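Serine-rich Repeat Adhesion Glycoprotein (Srr1) (Streptococcus agalactiae, PDB 4MBO) is a cell-surface adhesin that binds fibrinogen, probably in the cleft between two immunoglobulin-like domains. Local coordinates at residues T28-G33 with S39-V44; R129-S132 with K138-F141. One frame throughout, in Å; residues are numbered along the deposited sequence. Where two conformers were deposited one is given.

Interaction 1: residues T28-G33 with S39-V44; sequences TLSEPG and SSENLV. With CA (calcium ion), chain E.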
# COMPACT_ATOMS: atom_id res chain seq x y z
N THR A 28 18.25 -3.79 3.62
CA THR A 28 17.52 -4.79 2.82
C THR A 28 17.09 -4.23 1.44
O THR A 28 16.68 -4.99 0.57
CB THR A 28 16.34 -5.44 3.58
OG1 THR A 28 15.27 -4.50 3.78
CG2 THR A 28 16.81 -5.98 4.92
N LEU A 29 17.21 -2.92 1.23
CA LEU A 29 16.84 -2.33 -0.05
C LEU A 29 17.82 -2.77 -1.14
O LEU A 29 19.02 -2.91 -0.89
CB LEU A 29 16.87 -0.79 0.02
CG LEU A 29 15.93 -0.07 0.98
CD1 LEU A 29 16.11 1.44 0.83
CD2 LEU A 29 14.49 -0.47 0.74
N SER A 30 17.31 -2.99 -2.35
CA SER A 30 18.17 -3.37 -3.46
C SER A 30 19.15 -2.26 -3.81
O SER A 30 20.30 -2.52 -4.16
CB SER A 30 17.32 -3.73 -4.70
OG SER A 30 16.49 -2.65 -5.11
N GLU A 31 18.68 -1.01 -3.74
CA GLU A 31 19.52 0.16 -3.96
C GLU A 31 19.27 1.18 -2.84
O GLU A 31 18.38 2.04 -2.95
CB GLU A 31 19.21 0.79 -5.30
CG GLU A 31 19.37 -0.14 -6.48
CD GLU A 31 19.16 0.58 -7.79
OE1 GLU A 31 20.14 1.18 -8.31
OE2 GLU A 31 18.04 0.52 -8.33
N PRO A 32 20.04 1.08 -1.76
CA PRO A 32 19.88 2.03 -0.64
C PRO A 32 19.80 3.46 -1.17
O PRO A 32 20.56 3.83 -2.06
CB PRO A 32 21.11 1.75 0.22
CG PRO A 32 21.39 0.31 -0.04
CD PRO A 32 21.12 0.11 -1.49
N GLY A 33 18.85 4.24 -0.64
CA GLY A 33 18.61 5.58 -1.13
C GLY A 33 17.24 5.69 -1.76
O GLY A 33 16.72 6.80 -1.93
N SER A 39 8.20 -3.10 -5.68
CA SER A 39 9.12 -4.24 -5.63
C SER A 39 9.19 -4.79 -4.19
O SER A 39 10.21 -5.34 -3.77
CB SER A 39 10.52 -3.85 -6.14
OG SER A 39 10.45 -3.47 -7.50
N SER A 40 8.10 -4.61 -3.45
CA SER A 40 7.95 -5.12 -2.11
C SER A 40 9.15 -4.77 -1.20
O SER A 40 9.69 -5.62 -0.51
CB SER A 40 7.68 -6.64 -2.17
OG SER A 40 7.08 -7.13 -0.98
N GLU A 41 9.58 -3.51 -1.22
CA GLU A 41 10.64 -3.03 -0.32
C GLU A 41 10.08 -2.24 0.88
O GLU A 41 8.97 -1.69 0.84
CB GLU A 41 11.64 -2.16 -1.08
CG GLU A 41 12.46 -2.99 -2.06
CD GLU A 41 13.63 -2.26 -2.68
OE1 GLU A 41 13.66 -1.00 -2.66
OE2 GLU A 41 14.53 -2.98 -3.20
N ASN A 42 10.88 -2.16 1.95
CA ASN A 42 10.50 -1.45 3.15
C ASN A 42 11.76 -1.13 3.91
O ASN A 42 12.87 -1.56 3.52
CB ASN A 42 9.50 -2.28 4.00
CG ASN A 42 10.04 -3.64 4.39
OD1 ASN A 42 9.69 -4.64 3.76
ND2 ASN A 42 10.92 -3.69 5.38
N LEU A 43 11.59 -0.32 4.94
CA LEU A 43 12.67 0.02 5.88
C LEU A 43 12.53 -0.86 7.09
O LEU A 43 11.56 -1.61 7.22
CB LEU A 43 12.57 1.48 6.28
CG LEU A 43 12.72 2.47 5.11
CD1 LEU A 43 12.40 3.90 5.56
CD2 LEU A 43 14.10 2.38 4.47
N VAL A 44 13.52 -0.80 7.99
CA VAL A 44 13.47 -1.59 9.20
C VAL A 44 13.69 -0.67 10.41
O VAL A 44 14.62 0.15 10.44
CB VAL A 44 14.54 -2.72 9.19
CG1 VAL A 44 14.50 -3.46 10.52
CG2 VAL A 44 14.24 -3.71 8.05
CA CA E . 8.55 -7.64 0.92
O HOH W 1 13.16 -4.19 1.67
O HOH W 2 15.49 -2.14 4.53
O HOH W 3 16.02 -0.02 -3.55
O HOH W 4 7.35 -5.35 1.78
O HOH W 5 7.47 -9.84 0.42
O HOH W 6 10.35 -8.69 -0.47
O HOH W 7 8.43 -8.65 2.99
O HOH W 8 9.42 -6.26 2.15
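One carboxylate oxygen of E41 accepts from both donors of S30, its backbone N and its hydroxyl. The backbone S30 N donates to E41 OE2 over 2.9 Å, nearly straight at 165° but from above the carboxylate plane, whereas S30 OG donates to E41 OE2 over 2.8 Å, close to that plane and on the syn side. A chi1 of 58° swings the hydroxyl between S30's own backbone N and carbonyl carbon, which lets both donors converge on one acceptor. K36 completes the group: its NZ bonds to S30 OG and its backbone N to E41 OE1. Water 3 accepts from E31 N and lies 2.7 Å from E41 OE1.

In the immunoglobulin-like domain, E41 thus ties the loop joining strands 20-25 and 34-36 to the approach of strand 43-51. Water 1 forms a second polar bridge, 3.0 Å from T28 OG1 and 3.1 Å from N42 N, for which it is the acceptor.

Apolar packing is made by L29 CD1, which meets L43 CD2 at 4.3 Å, with V35 packing on both leucines. The CD2 branch of L29 instead sits against polar atoms at the start of strand 43-51, 3.4 Å from N42 O and 3.5 Å from E41 OE1. Facing another way, S40 binds a calcium ion through its carbonyl O and, in the conformer described, through OG as well; water 4 links that ion to N42 OD1.

Interaction 2: residues R129-S132 with K138-F141; sequences RIIS and KQCF
Q139 secures its side-chain amide by a hydrogen bond from NE2 to D137 O, two residues back along the chain, and meets I131 chiefly through CB and CG. The contact lies in the immunoglobulin-like domain, where the loop following strand 116-126 folds back over the start of strand 139-145. That strand is held in its mixed sheet by backbone hydrogen bonds between Q139 and E154 and between F141 and I152, while on the loop side I131 O bonds to Y158 OH.

No hydrogen bond joins the two segments; the join is made by the buried I131, reaching in from the loop. Of the 116 Å² that the segments bury between them, this one residue contributes 66 Å². With CG1 beside the backbone N (chi1 -54°) and the chain extended beyond it, the delta methyl is carried forward to the strand. There I131 CD1 comes 4.0 Å from Q139 CG and about as close to CB, alongside the bend that turns the glutamine amide back towards D137. V156 and N67 touch both I131 and F141, so strand 148-157 and the loop at N67 pack on both side chains. The isoleucine and the phenylalanine come from opposite directions. At the aromatic end, I131 CD1 approaches the phenyl ring of F141 obliquely, 3.5 Å from CE1 and 3.6 Å from CZ.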
# COMPACT_ATOMS: atom_id res chain seq x y z
N ARG A 129 -0.25 6.41 1.53
CA ARG A 129 -1.33 7.40 1.46
C ARG A 129 -0.79 8.82 1.55
O ARG A 129 -1.49 9.76 1.18
CB ARG A 129 -2.29 7.13 2.62
CG ARG A 129 -3.09 5.84 2.44
CD ARG A 129 -3.49 5.19 3.75
NE ARG A 129 -2.31 4.58 4.41
CZ ARG A 129 -2.33 3.46 5.13
NH1 ARG A 129 -1.20 2.97 5.64
NH2 ARG A 129 -3.47 2.82 5.35
N ILE A 130 0.42 8.97 2.07
CA ILE A 130 1.09 10.26 2.30
C ILE A 130 2.10 10.53 1.20
O ILE A 130 2.03 11.57 0.55
CB ILE A 130 1.74 10.29 3.68
CG1 ILE A 130 0.68 10.02 4.77
CG2 ILE A 130 2.45 11.62 3.93
CD1 ILE A 130 -0.41 11.05 4.82
N ILE A 131 3.05 9.63 1.00
CA ILE A 131 4.00 9.70 -0.13
C ILE A 131 3.36 8.79 -1.17
O ILE A 131 3.78 7.66 -1.38
CB ILE A 131 5.40 9.23 0.25
CG1 ILE A 131 5.90 10.00 1.47
CG2 ILE A 131 6.37 9.40 -0.91
CD1 ILE A 131 7.18 9.46 2.05
N SER A 132 2.34 9.33 -1.83
CA SER A 132 1.52 8.58 -2.76
C SER A 132 1.99 8.63 -4.22
O SER A 132 1.39 8.00 -5.10
CB SER A 132 0.10 9.07 -2.63
OG SER A 132 0.08 10.43 -3.00
N LYS A 138 14.97 12.85 -1.99
CA LYS A 138 14.86 12.06 -0.78
C LYS A 138 13.86 12.64 0.21
O LYS A 138 13.79 13.85 0.41
CB LYS A 138 16.21 11.92 -0.08
CG LYS A 138 17.22 11.07 -0.85
CD LYS A 138 18.51 10.84 -0.07
CE LYS A 138 19.23 12.16 0.19
NZ LYS A 138 20.63 12.09 0.78
N GLN A 139 13.10 11.74 0.83
CA GLN A 139 12.13 12.06 1.86
C GLN A 139 12.78 11.75 3.20
O GLN A 139 13.65 10.90 3.27
CB GLN A 139 10.88 11.19 1.69
CG GLN A 139 10.29 11.23 0.28
CD GLN A 139 9.84 12.62 -0.08
OE1 GLN A 139 8.85 13.12 0.45
NE2 GLN A 139 10.52 13.23 -1.05
N CYS A 140 12.33 12.41 4.25
CA CYS A 140 12.88 12.25 5.60
C CYS A 140 11.94 11.39 6.48
O CYS A 140 10.75 11.69 6.61
CB CYS A 140 13.06 13.66 6.18
SG CYS A 140 13.16 13.74 7.98
N PHE A 141 12.48 10.32 7.04
CA PHE A 141 11.73 9.37 7.89
C PHE A 141 12.37 9.36 9.26
O PHE A 141 13.57 9.24 9.35
CB PHE A 141 11.70 7.98 7.30
CG PHE A 141 11.17 7.95 5.90
CD1 PHE A 141 9.80 7.97 5.67
CD2 PHE A 141 12.03 7.90 4.81
CE1 PHE A 141 9.30 7.98 4.41
CE2 PHE A 141 11.52 7.90 3.52
CZ PHE A 141 10.15 7.92 3.33

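How the interactions relate
The two contacts follow one another along the chain, with centres 14 Å apart, and meet inside the same domain where L43 CD1 packs against F141 CD2 at 4.1 Å. Interaction 1 feeds strand 43-51 of the four-stranded sheet and interaction 2 feeds strand 139-145 of the mixed sheet, so this leucine-phenylalanine packing spans the two sheets. Strand 148-157 serves both, E154 touching L29, L43 and F141. Each contact also has a calcium ion nearby: one is bound by S40, and a different ion lies about 4 Å from the side chain of Q139. In interaction 2 the backbone of S132 also bonds to D242 and S243, within the fibrinogen-binding adhesin region.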